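Local structure of extracellular solute-binding protein, family 5 (Chelativorans sp., 6WM6) at residues A[55-60]-A[254-259]; A[262-267]-A[533-538]; A[354-359]-A[509-514]; A[91-96]-A[463-468]. The protein binds EDTA and related aminopolycarboxylates in the periplasm, probably delivering them to an ABC transporter for uptake into the cell. One frame throughout, in Å; residues are numbered along the deposited sequence. Where two conformers were deposited one is given.

Contact 1. Residues A[55-60]-A[254-259]. With EDO (1,2-ethanediol), chain H; SO4 (sulfate ion), chain B.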
# COMPACT_ATOMS: atom_id res chain seq x y z
N THR A 55 0.80 -14.87 -2.86
CA THR A 55 0.02 -14.96 -4.08
C THR A 55 0.81 -14.71 -5.36
O THR A 55 0.25 -14.85 -6.45
CB THR A 55 -1.15 -13.97 -4.03
OG1 THR A 55 -0.65 -12.64 -3.88
CG2 THR A 55 -2.09 -14.28 -2.86
N ARG A 56 2.09 -14.34 -5.26
CA ARG A 56 2.92 -14.12 -6.43
C ARG A 56 4.21 -14.93 -6.31
O ARG A 56 4.71 -15.16 -5.20
CB ARG A 56 3.33 -12.64 -6.58
CG ARG A 56 2.20 -11.63 -6.61
CD ARG A 56 2.78 -10.22 -6.56
NE ARG A 56 1.76 -9.17 -6.59
CZ ARG A 56 1.31 -8.59 -7.69
NH1 ARG A 56 1.77 -8.95 -8.88
NH2 ARG A 56 0.39 -7.64 -7.61
N ASP A 57 4.76 -15.35 -7.45
CA ASP A 57 6.12 -15.86 -7.47
C ASP A 57 7.09 -14.71 -7.21
O ASP A 57 6.75 -13.54 -7.34
CB ASP A 57 6.41 -16.52 -8.82
CG ASP A 57 7.73 -17.30 -8.84
OD1 ASP A 57 8.26 -17.68 -7.78
OD2 ASP A 57 8.24 -17.57 -9.96
N ILE A 58 8.31 -15.06 -6.80
CA ILE A 58 9.36 -14.08 -6.54
C ILE A 58 10.33 -14.11 -7.72
O ILE A 58 11.09 -15.07 -7.89
CB ILE A 58 10.13 -14.37 -5.24
CG1 ILE A 58 9.18 -14.56 -4.06
CG2 ILE A 58 11.13 -13.24 -4.98
CD1 ILE A 58 8.39 -13.35 -3.70
N THR A 59 10.32 -13.05 -8.53
CA THR A 59 11.30 -12.87 -9.60
C THR A 59 12.20 -11.68 -9.36
O THR A 59 13.17 -11.50 -10.10
CB THR A 59 10.60 -12.72 -10.96
OG1 THR A 59 9.65 -11.66 -10.89
CG2 THR A 59 9.89 -14.02 -11.31
N ASN A 60 11.92 -10.87 -8.35
CA ASN A 60 12.70 -9.70 -7.99
C ASN A 60 12.67 -9.63 -6.47
O ASN A 60 11.60 -9.67 -5.87
CB ASN A 60 12.09 -8.44 -8.62
CG ASN A 60 12.94 -7.20 -8.41
OD1 ASN A 60 13.31 -6.86 -7.27
ND2 ASN A 60 13.21 -6.48 -9.48
N PHE A 254 7.49 -19.40 3.03
CA PHE A 254 6.47 -18.72 2.23
C PHE A 254 6.16 -19.62 1.05
O PHE A 254 7.04 -19.87 0.21
CB PHE A 254 6.96 -17.34 1.82
CG PHE A 254 7.16 -16.41 2.97
CD1 PHE A 254 6.07 -15.77 3.55
CD2 PHE A 254 8.42 -16.19 3.48
CE1 PHE A 254 6.24 -14.91 4.61
CE2 PHE A 254 8.60 -15.31 4.56
CZ PHE A 254 7.52 -14.69 5.12
N ARG A 255 4.94 -20.13 1.01
CA ARG A 255 4.50 -21.04 -0.03
C ARG A 255 3.74 -20.26 -1.09
O ARG A 255 2.78 -19.54 -0.77
CB ARG A 255 3.58 -22.10 0.58
CG ARG A 255 2.98 -23.08 -0.43
CD ARG A 255 3.94 -24.16 -0.85
NE ARG A 255 3.23 -25.21 -1.59
CZ ARG A 255 3.27 -25.37 -2.91
NH1 ARG A 255 4.01 -24.56 -3.66
NH2 ARG A 255 2.58 -26.34 -3.47
N ILE A 256 4.16 -20.39 -2.34
CA ILE A 256 3.56 -19.65 -3.44
C ILE A 256 2.30 -20.37 -3.91
O ILE A 256 2.38 -21.51 -4.37
CB ILE A 256 4.59 -19.47 -4.58
CG1 ILE A 256 5.74 -18.59 -4.06
CG2 ILE A 256 3.94 -18.86 -5.81
CD1 ILE A 256 7.07 -18.86 -4.71
N ILE A 257 1.16 -19.69 -3.79
CA ILE A 257 -0.14 -20.17 -4.26
C ILE A 257 -0.75 -19.02 -5.05
O ILE A 257 -1.37 -18.11 -4.47
CB ILE A 257 -1.06 -20.59 -3.11
CG1 ILE A 257 -0.39 -21.66 -2.25
CG2 ILE A 257 -2.41 -21.10 -3.63
CD1 ILE A 257 -1.19 -22.07 -1.02
N THR A 258 -0.58 -19.05 -6.38
CA THR A 258 -0.97 -17.91 -7.20
C THR A 258 -2.49 -17.77 -7.31
O THR A 258 -2.99 -16.66 -7.54
CB THR A 258 -0.35 -18.03 -8.60
OG1 THR A 258 -0.65 -19.32 -9.14
CG2 THR A 258 1.17 -17.85 -8.52
N ASP A 259 -3.22 -18.87 -7.16
CA ASP A 259 -4.69 -18.85 -7.21
C ASP A 259 -5.18 -18.55 -5.80
O ASP A 259 -5.35 -19.44 -4.97
CB ASP A 259 -5.21 -20.18 -7.72
CG ASP A 259 -6.72 -20.20 -7.88
OD1 ASP A 259 -7.37 -19.17 -7.60
OD2 ASP A 259 -7.26 -21.25 -8.28
C1 EDO H . 0.40 -12.40 0.73
O1 EDO H . 0.31 -12.52 -0.70
C2 EDO H . 1.36 -11.27 1.10
O2 EDO H . 0.64 -10.04 1.27
S SO4 B . 0.28 -4.40 -4.34
O1 SO4 B . 1.13 -4.64 -3.17
O2 SO4 B . -0.04 -5.67 -4.97
O3 SO4 B . -0.97 -3.72 -3.90
O4 SO4 B . 1.00 -3.55 -5.28
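Asp57 OD1 has three close neighbours: the backbone N-H of Gly230 and, weakly, that of Ile58 (N to OD1 2.8 Å) bond to it, while the methyl end of Ile256 lies against it, CD1 to OD1 3.5 Å. The setting is the margin of a four-stranded mixed sheet. Strand 49-54, outermost in it, runs parallel to strand 251-256 and continues into residues 55-60. Putting CG of Asp57 trans to the backbone N (chi1 -170°) swings the carboxylate to the carbonyl side, where the next amide can reach it.

Beyond the regular pairing of Val54 with Arg255 and Ile257, the two backbones stay close without conventional hydrogen bonds. Thr55 CA lies 3.5 Å from Ile257 O with an angle of 172° at the hydrogen, and Thr258 CA lies 3.4 Å from Thr55 O at 160°. Both are nearly straight CA-H...O contacts, running in opposite directions.

Ile256 CG1 stands 3.8 Å from Arg56 O, a buried carbonyl oxygen for which the model offers no hydrogen-bond partner. With Ile256 cut back to an alanine, CG1, CG2 and CD1 are gone, which would probably leave a gap beside Arg56 O and the Asp57 carboxylate without its apolar neighbour.

Thr55 N also donates to O1 of an ethanediol at 3.2 Å. The Arg56 side chain leaves the backbone away from residues 254-259 and, extended from CG to NE, brings its guanidinium to a sulfate also bound by Tyr460 OH and Ala71 N: Arg56 NH2 makes a weak bond to sulfate O2 at 3.3 Å, near the guanidinium plane.

Contact 2. Residues A[262-267]-A[533-538]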
# COMPACT_ATOMS: atom_id res chain seq x y z
N GLN A 262 -7.68 -20.68 -3.86
CA GLN A 262 -7.31 -21.98 -3.32
C GLN A 262 -6.58 -21.87 -1.98
O GLN A 262 -6.13 -22.89 -1.45
CB GLN A 262 -6.42 -22.72 -4.31
CG GLN A 262 -7.09 -23.00 -5.64
CD GLN A 262 -6.14 -23.59 -6.66
OE1 GLN A 262 -4.93 -23.63 -6.46
NE2 GLN A 262 -6.69 -24.06 -7.78
N GLN A 263 -6.44 -20.67 -1.42
CA GLN A 263 -5.63 -20.51 -0.21
C GLN A 263 -6.34 -21.06 1.02
O GLN A 263 -5.70 -21.67 1.88
CB GLN A 263 -5.22 -19.05 -0.05
CG GLN A 263 -4.24 -18.62 -1.16
CD GLN A 263 -3.50 -17.32 -0.91
OE1 GLN A 263 -2.68 -16.91 -1.74
NE2 GLN A 263 -3.78 -16.66 0.20
N LEU A 264 -7.67 -20.90 1.11
CA LEU A 264 -8.37 -21.44 2.27
C LEU A 264 -8.34 -22.96 2.28
O LEU A 264 -8.19 -23.59 3.34
CB LEU A 264 -9.80 -20.90 2.32
CG LEU A 264 -10.54 -20.98 3.65
CD1 LEU A 264 -9.76 -20.46 4.83
CD2 LEU A 264 -11.85 -20.20 3.51
N THR A 265 -8.42 -23.59 1.10
CA THR A 265 -8.30 -25.04 1.03
C THR A 265 -6.92 -25.50 1.51
O THR A 265 -6.81 -26.48 2.25
CB THR A 265 -8.57 -25.51 -0.40
OG1 THR A 265 -9.94 -25.23 -0.74
CG2 THR A 265 -8.32 -27.01 -0.54
N ALA A 266 -5.87 -24.79 1.10
CA ALA A 266 -4.52 -25.14 1.53
C ALA A 266 -4.37 -25.02 3.05
O ALA A 266 -3.66 -25.82 3.68
CB ALA A 266 -3.50 -24.25 0.82
N LEU A 267 -5.01 -24.01 3.65
CA LEU A 267 -4.95 -23.85 5.10
C LEU A 267 -5.66 -25.02 5.79
O LEU A 267 -5.13 -25.60 6.75
CB LEU A 267 -5.57 -22.50 5.48
CG LEU A 267 -5.62 -22.17 6.95
CD1 LEU A 267 -4.27 -21.95 7.57
CD2 LEU A 267 -6.50 -20.90 7.15
N ALA A 533 -7.86 -9.70 5.47
CA ALA A 533 -8.26 -10.98 6.04
C ALA A 533 -7.00 -11.79 6.33
O ALA A 533 -6.37 -12.32 5.41
CB ALA A 533 -9.19 -11.73 5.09
N LEU A 534 -6.66 -11.90 7.59
CA LEU A 534 -5.57 -12.76 8.06
C LEU A 534 -6.21 -13.98 8.69
O LEU A 534 -6.91 -13.87 9.69
CB LEU A 534 -4.72 -12.02 9.08
CG LEU A 534 -3.50 -12.74 9.62
CD1 LEU A 534 -2.45 -12.96 8.55
CD2 LEU A 534 -2.93 -11.93 10.80
N ILE A 535 -6.02 -15.15 8.08
CA ILE A 535 -6.69 -16.38 8.48
C ILE A 535 -5.59 -17.40 8.75
O ILE A 535 -4.71 -17.60 7.90
CB ILE A 535 -7.64 -16.87 7.37
CG1 ILE A 535 -8.58 -15.74 6.91
CG2 ILE A 535 -8.48 -18.07 7.89
CD1 ILE A 535 -9.43 -16.08 5.69
N TYR A 536 -5.61 -18.02 9.93
CA TYR A 536 -4.40 -18.68 10.40
C TYR A 536 -4.70 -19.71 11.47
O TYR A 536 -5.75 -19.69 12.10
CB TYR A 536 -3.39 -17.65 10.95
CG TYR A 536 -3.96 -16.85 12.10
CD1 TYR A 536 -4.81 -15.77 11.87
CD2 TYR A 536 -3.68 -17.17 13.43
CE1 TYR A 536 -5.38 -15.06 12.92
CE2 TYR A 536 -4.22 -16.47 14.48
CZ TYR A 536 -5.07 -15.41 14.21
OH TYR A 536 -5.65 -14.69 15.23
N LYS A 537 -3.72 -20.57 11.72
CA LYS A 537 -3.78 -21.50 12.83
C LYS A 537 -3.43 -20.79 14.13
O LYS A 537 -2.35 -20.19 14.25
CB LYS A 537 -2.82 -22.66 12.55
CG LYS A 537 -3.28 -23.55 11.41
CD LYS A 537 -4.52 -24.36 11.78
CE LYS A 537 -5.08 -25.19 10.62
NZ LYS A 537 -4.26 -26.40 10.36
N GLU A 538 -4.34 -20.87 15.11
CA GLU A 538 -4.23 -20.09 16.34
C GLU A 538 -3.10 -20.53 17.25
O GLU A 538 -2.75 -19.81 18.18
CB GLU A 538 -5.56 -20.12 17.08
CG GLU A 538 -5.91 -21.46 17.66
CD GLU A 538 -7.37 -21.57 18.08
OE1 GLU A 538 -8.08 -20.54 18.02
OE2 GLU A 538 -7.81 -22.68 18.44
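Leu267 CD2 meets Ile535 CG2 at 3.5 Å, the closest of the apolar approaches here, and the two side chains pass at a slant. The same Ile535 methyl receives Leu264 CD1 from one helical turn earlier, at 4.1 Å, with these side chains nearly perpendicular. Ile535 CG2 therefore faces two leucine branches at once. Both leucines have CG trans to the backbone N, and for Leu267 (chi1 179°) this carries CD2 over the strand backbone, 3.8 Å from Ile535 O. At the far end Lys537 bends at chi2 and chi4 and lays its aliphatic part beside Leu267, CG to CD1 4.3 Å; its NZ, 3.8 Å from Leu267 O, is near that carbonyl without bonding to it.

The pair is a helix packed on a sheet, as in the alpha/beta architecture of periplasmic binding proteins. The axes of 263-267 and 534-537 come within 9.7 Å and diverge by 15°, so the helix segment runs almost parallel to the strand segment. Strand 524-537 pairs antiparallel with 274-275 on one side and 296-299 on the other, as the bonds of Ile535 with Ile275 and of Tyr536 with Asp297 show. Further out, Ile296 of strand 296-299 touches both Leu267 and Ile535, while Ala288 of helix 282-290 also touches Ile535. Tyr536 points away from helix 263-268, and its OH is hydrogen-bonded to Gln299 NE2.

Contact 3. Residues A[354-359]-A[509-514]. With EDO (1,2-ethanediol), chain E.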
# COMPACT_ATOMS: atom_id res chain seq x y z
N VAL A 354 -10.07 11.89 -1.16
CA VAL A 354 -9.08 11.22 -2.01
C VAL A 354 -7.67 11.41 -1.48
O VAL A 354 -6.71 10.99 -2.14
CB VAL A 354 -9.20 11.60 -3.50
CG1 VAL A 354 -10.50 11.09 -4.07
CG2 VAL A 354 -9.05 13.09 -3.71
N MET A 355 -7.52 11.98 -0.29
CA MET A 355 -6.20 12.19 0.28
C MET A 355 -6.03 11.68 1.69
O MET A 355 -4.87 11.53 2.13
CB MET A 355 -5.82 13.66 0.22
CG MET A 355 -5.64 14.08 -1.24
SD MET A 355 -5.04 15.73 -1.42
CE MET A 355 -5.24 15.92 -3.18
N PHE A 356 -7.11 11.38 2.40
CA PHE A 356 -7.06 10.94 3.79
C PHE A 356 -8.01 9.77 3.98
O PHE A 356 -9.15 9.80 3.51
CB PHE A 356 -7.55 12.06 4.73
CG PHE A 356 -6.83 13.37 4.56
CD1 PHE A 356 -5.57 13.56 5.12
CD2 PHE A 356 -7.42 14.41 3.90
CE1 PHE A 356 -4.93 14.79 5.00
CE2 PHE A 356 -6.78 15.64 3.77
CZ PHE A 356 -5.54 15.82 4.32
N LEU A 357 -7.55 8.75 4.70
CA LEU A 357 -8.44 7.70 5.18
C LEU A 357 -9.34 8.28 6.27
O LEU A 357 -9.00 9.30 6.89
CB LEU A 357 -7.64 6.54 5.75
CG LEU A 357 -6.72 5.80 4.77
CD1 LEU A 357 -5.82 4.83 5.57
CD2 LEU A 357 -7.49 5.05 3.72
N PRO A 358 -10.46 7.62 6.57
CA PRO A 358 -11.39 8.17 7.58
C PRO A 358 -10.78 8.38 8.94
O PRO A 358 -11.30 9.22 9.70
CB PRO A 358 -12.52 7.12 7.61
CG PRO A 358 -12.54 6.60 6.19
CD PRO A 358 -11.07 6.51 5.80
N ASN A 359 -9.71 7.68 9.29
CA ASN A 359 -9.08 7.84 10.60
C ASN A 359 -7.90 8.80 10.61
O ASN A 359 -7.30 9.00 11.67
CB ASN A 359 -8.64 6.48 11.16
CG ASN A 359 -7.57 5.83 10.33
OD1 ASN A 359 -7.71 5.70 9.12
ND2 ASN A 359 -6.50 5.39 10.99
N ALA A 509 -3.72 19.99 7.64
CA ALA A 509 -4.43 21.25 7.52
C ALA A 509 -4.14 21.88 6.17
O ALA A 509 -5.05 22.37 5.49
CB ALA A 509 -4.05 22.18 8.66
N ILE A 510 -2.87 21.87 5.74
CA ILE A 510 -2.51 22.44 4.45
C ILE A 510 -3.11 21.61 3.31
O ILE A 510 -3.74 22.15 2.38
CB ILE A 510 -0.98 22.50 4.34
CG1 ILE A 510 -0.37 23.46 5.38
CG2 ILE A 510 -0.57 22.92 2.92
CD1 ILE A 510 1.12 23.21 5.60
N LEU A 511 -2.92 20.29 3.36
CA LEU A 511 -3.31 19.40 2.27
C LEU A 511 -4.82 19.36 2.08
O LEU A 511 -5.29 19.07 0.96
CB LEU A 511 -2.75 18.01 2.54
CG LEU A 511 -2.88 16.99 1.41
CD1 LEU A 511 -2.00 17.37 0.25
CD2 LEU A 511 -2.49 15.62 1.93
N SER A 512 -5.60 19.66 3.12
CA SER A 512 -7.05 19.67 2.99
C SER A 512 -7.51 20.53 1.82
O SER A 512 -8.49 20.18 1.15
CB SER A 512 -7.70 20.16 4.29
OG SER A 512 -7.52 19.21 5.33
N GLU A 513 -6.84 21.66 1.57
CA GLU A 513 -7.22 22.52 0.45
C GLU A 513 -7.07 21.80 -0.88
O GLU A 513 -7.89 21.98 -1.80
CB GLU A 513 -6.41 23.82 0.48
CG GLU A 513 -6.90 24.83 -0.53
CD GLU A 513 -6.06 26.10 -0.61
OE1 GLU A 513 -5.06 26.23 0.13
OE2 GLU A 513 -6.42 26.98 -1.43
N ALA A 514 -6.02 20.99 -1.02
CA ALA A 514 -5.84 20.23 -2.25
C ALA A 514 -6.90 19.16 -2.40
O ALA A 514 -7.37 18.90 -3.50
CB ALA A 514 -4.45 19.60 -2.28
C1 EDO E . -5.06 3.03 8.56
O1 EDO E . -5.48 2.58 9.86
C2 EDO E . -5.04 1.82 7.63
O2 EDO E . -4.58 0.71 8.42
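Apolar contacts come first, and Leu511 is shared between two of them. Met355 SD lies 3.8 Å from both CG and CD1 of Leu511, the two side chains crossing at a slant, and Phe356 CZ lies 3.9 Å from Leu511 CD2, these two sliding past each other in opposite senses. The Leu511 side chain leaves the helix toward the loop, and with CG anti to the backbone N (chi1 -171°) it sets CD1 by the sulfur and CD2 by the ring. The Met355 chain is extended beyond CG, which carries its CE on to the next helical turn: CE is 3.9 Å from Ala514 CB and 3.7 Å from Ala514 O.

The aromatic contacts are less regular. Ser512 OG approaches Phe356 CE2 at 4.0 Å, obliquely to the ring, and its hydrogen bond goes instead to Ala508 O within the helix. Over one face of the same ring, displaced toward its rim, stands Met355 CB, so the two consecutive loop side chains pack on each other as well as on the helix.

Polar links lie at the start of the segment. Val354 N is hydrogen-bonded to Asp515 OD1, one residue past the helical segment, and Ser353 OG receives the amides of Met355 and Phe356.

This is a loop packed on a helix of the alpha/beta fold of the solute-binding protein. The loop, between helices 333-340 and 366-369, lies against helix 504-521 at Leu511, Ser512 and Ala514; Leu511 and Ala514 also meet helix 489-499, while Val354 and Leu357 reach strand 524-537.

Contact 4. Residues A[91-96]-A[463-468]. With EDO (1,2-ethanediol), chain I; EDO (1,2-ethanediol), chain F.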
# COMPACT_ATOMS: atom_id res chain seq x y z
N PHE A 91 -1.02 2.38 12.53
CA PHE A 91 -0.61 3.27 11.43
C PHE A 91 0.41 4.31 11.88
O PHE A 91 0.62 5.31 11.18
CB PHE A 91 -1.79 3.89 10.69
CG PHE A 91 -1.58 4.09 9.20
CD1 PHE A 91 -0.92 3.16 8.42
CD2 PHE A 91 -2.10 5.19 8.58
CE1 PHE A 91 -0.78 3.34 7.03
CE2 PHE A 91 -1.96 5.37 7.20
CZ PHE A 91 -1.31 4.46 6.45
N THR A 92 1.08 4.10 13.00
CA THR A 92 2.18 4.93 13.45
C THR A 92 3.50 4.32 13.00
O THR A 92 3.59 3.14 12.65
CB THR A 92 2.19 5.12 14.96
OG1 THR A 92 2.43 3.89 15.63
CG2 THR A 92 0.87 5.71 15.45
N LEU A 93 4.54 5.14 12.99
CA LEU A 93 5.90 4.70 12.73
C LEU A 93 6.63 4.51 14.04
O LEU A 93 6.62 5.40 14.90
CB LEU A 93 6.64 5.75 11.89
CG LEU A 93 6.28 5.78 10.42
CD1 LEU A 93 6.85 7.03 9.74
CD2 LEU A 93 6.76 4.54 9.70
N LYS A 94 7.24 3.35 14.21
CA LYS A 94 8.01 3.03 15.42
C LYS A 94 9.47 2.87 15.03
O LYS A 94 9.81 2.06 14.16
CB LYS A 94 7.51 1.74 16.06
CG LYS A 94 8.24 1.38 17.34
CD LYS A 94 7.83 -0.02 17.83
CE LYS A 94 8.60 -0.42 19.08
NZ LYS A 94 7.90 -1.53 19.80
N MET A 95 10.34 3.62 15.69
CA MET A 95 11.77 3.47 15.47
C MET A 95 12.20 2.06 15.84
O MET A 95 11.79 1.52 16.88
CB MET A 95 12.53 4.47 16.33
CG MET A 95 13.99 4.55 15.94
SD MET A 95 15.02 5.57 17.02
CE MET A 95 15.19 4.43 18.39
N ASN A 96 13.05 1.47 15.01
CA ASN A 96 13.57 0.12 15.21
C ASN A 96 14.71 0.19 16.22
O ASN A 96 15.84 0.55 15.87
CB ASN A 96 14.03 -0.43 13.87
CG ASN A 96 14.71 -1.76 13.98
OD1 ASN A 96 14.81 -2.33 15.06
ND2 ASN A 96 15.13 -2.29 12.86
N GLN A 463 -2.86 3.76 0.66
CA GLN A 463 -2.50 4.97 1.41
C GLN A 463 -1.22 4.76 2.22
O GLN A 463 -0.93 3.66 2.69
CB GLN A 463 -3.64 5.38 2.34
CG GLN A 463 -3.35 6.57 3.25
CD GLN A 463 -3.14 7.87 2.50
OE1 GLN A 463 -2.38 7.94 1.52
NE2 GLN A 463 -3.82 8.92 2.94
N GLN A 464 -0.47 5.85 2.39
CA GLN A 464 0.76 5.91 3.16
C GLN A 464 0.53 6.65 4.48
O GLN A 464 -0.46 7.35 4.70
CB GLN A 464 1.85 6.61 2.34
CG GLN A 464 2.20 5.85 1.09
CD GLN A 464 3.12 6.65 0.18
OE1 GLN A 464 3.75 7.63 0.62
NE2 GLN A 464 3.22 6.23 -1.08
N VAL A 465 1.53 6.53 5.36
CA VAL A 465 1.48 7.20 6.65
C VAL A 465 1.47 8.71 6.48
O VAL A 465 0.87 9.42 7.30
CB VAL A 465 2.65 6.75 7.53
CG1 VAL A 465 2.78 7.62 8.77
CG2 VAL A 465 2.46 5.29 7.93
N PHE A 466 2.13 9.24 5.43
CA PHE A 466 2.16 10.67 5.17
C PHE A 466 1.29 10.97 3.96
O PHE A 466 1.74 10.81 2.81
CB PHE A 466 3.59 11.15 4.92
CG PHE A 466 4.51 10.89 6.08
CD1 PHE A 466 4.43 11.66 7.21
CD2 PHE A 466 5.43 9.87 6.02
CE1 PHE A 466 5.28 11.41 8.30
CE2 PHE A 466 6.29 9.62 7.09
CZ PHE A 466 6.19 10.38 8.22
N PRO A 467 0.06 11.44 4.15
CA PRO A 467 -0.80 11.75 2.99
C PRO A 467 -0.16 12.66 1.97
O PRO A 467 -0.40 12.48 0.76
CB PRO A 467 -2.03 12.39 3.65
CG PRO A 467 -2.13 11.67 4.95
CD PRO A 467 -0.69 11.49 5.42
N ALA A 468 0.66 13.63 2.39
CA ALA A 468 1.23 14.56 1.43
C ALA A 468 2.25 13.89 0.53
O ALA A 468 2.42 14.31 -0.62
CB ALA A 468 1.89 15.74 2.14
C1 EDO I . 4.57 3.79 4.33
O1 EDO I . 3.88 5.03 4.58
C2 EDO I . 3.56 2.67 4.15
O2 EDO I . 2.77 2.87 2.97
C1 EDO F . 11.55 -4.18 17.83
O1 EDO F . 10.20 -3.86 18.19
C2 EDO F . 12.22 -2.99 17.16
O2 EDO F . 11.57 -1.78 17.55
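Phe91 presents one ring face to Val465, whose CG2 stands 4.0 Å from the ring centroid and only 17° off the normal, a CH-pi contact displaced toward the rim. The far end of the ring pushes into the backbone: CZ is 3.5 Å from Gln464 C, met obliquely, and 3.9 Å from Gln463 O, which lies at the ring edge in its plane. The residue has positive phi (72°), in the left-handed region, at the turn before strand 93-95. Replacing Phe91 by an alanine removes the ring over Val465 CG2 and would probably open a gap beside the Gln464 peptide.

A second apolar cluster adjoins the first. Leu93 CD1 touches Phe466 CZ at 3.7 Å, the side chains crossing nearly perpendicularly, and Val465 CG1 sits over the centre of the Phe466 ring, 4.3 Å above its plane. With CG1 anti to the backbone N (chi1 169°) and CG2 anti to the carbonyl carbon, Val465 splits its methyls between the two rings. Leu93 CD1 to Val465 CG1, at 4.2 Å, is the slacker pair.

The contact as a whole lies at the surface, and its looser side is at Val465 N. No hydrogen bond joins the segments; this amide instead donates, almost straight, at 2.9 Å to O1 of an ethanediol that also lies against the Gln464 side chain.

Strand 93-95 is one arm of a beta hairpin with 85-87, and Val87 on the other arm also touches Val465. The hairpin packs on the connection from strand 456-462 to helix 467-474, where Phe466 takes the N-cap position: a strand-to-helix junction of an alpha/beta domain.

How the contacts relate
The four contacts form two touching pairs. Contacts 1 and 2, with centres 15 Å apart, meet where Ile257 CD1 packs on Ala266 CB at 3.7 Å, strand 251-256 being followed in the chain by helix 263-268. Contacts 3 and 4, their centres also 15 Å apart, are joined by a probable hydrogen bond from Gln463 NE2 to Met355 O (2.9 Å) and by Leu511 CD2 against Pro467 CB (3.7 Å). Between the pairs nothing touches: contacts 1 and 3 lie on opposite sides of the chain's centre, with centres about 35 Å apart, and contacts 1 and 4 approach to about 14 Å at nearest atoms. The small molecules beside them are sulfate and ethanediol, not an aminopolycarboxylate.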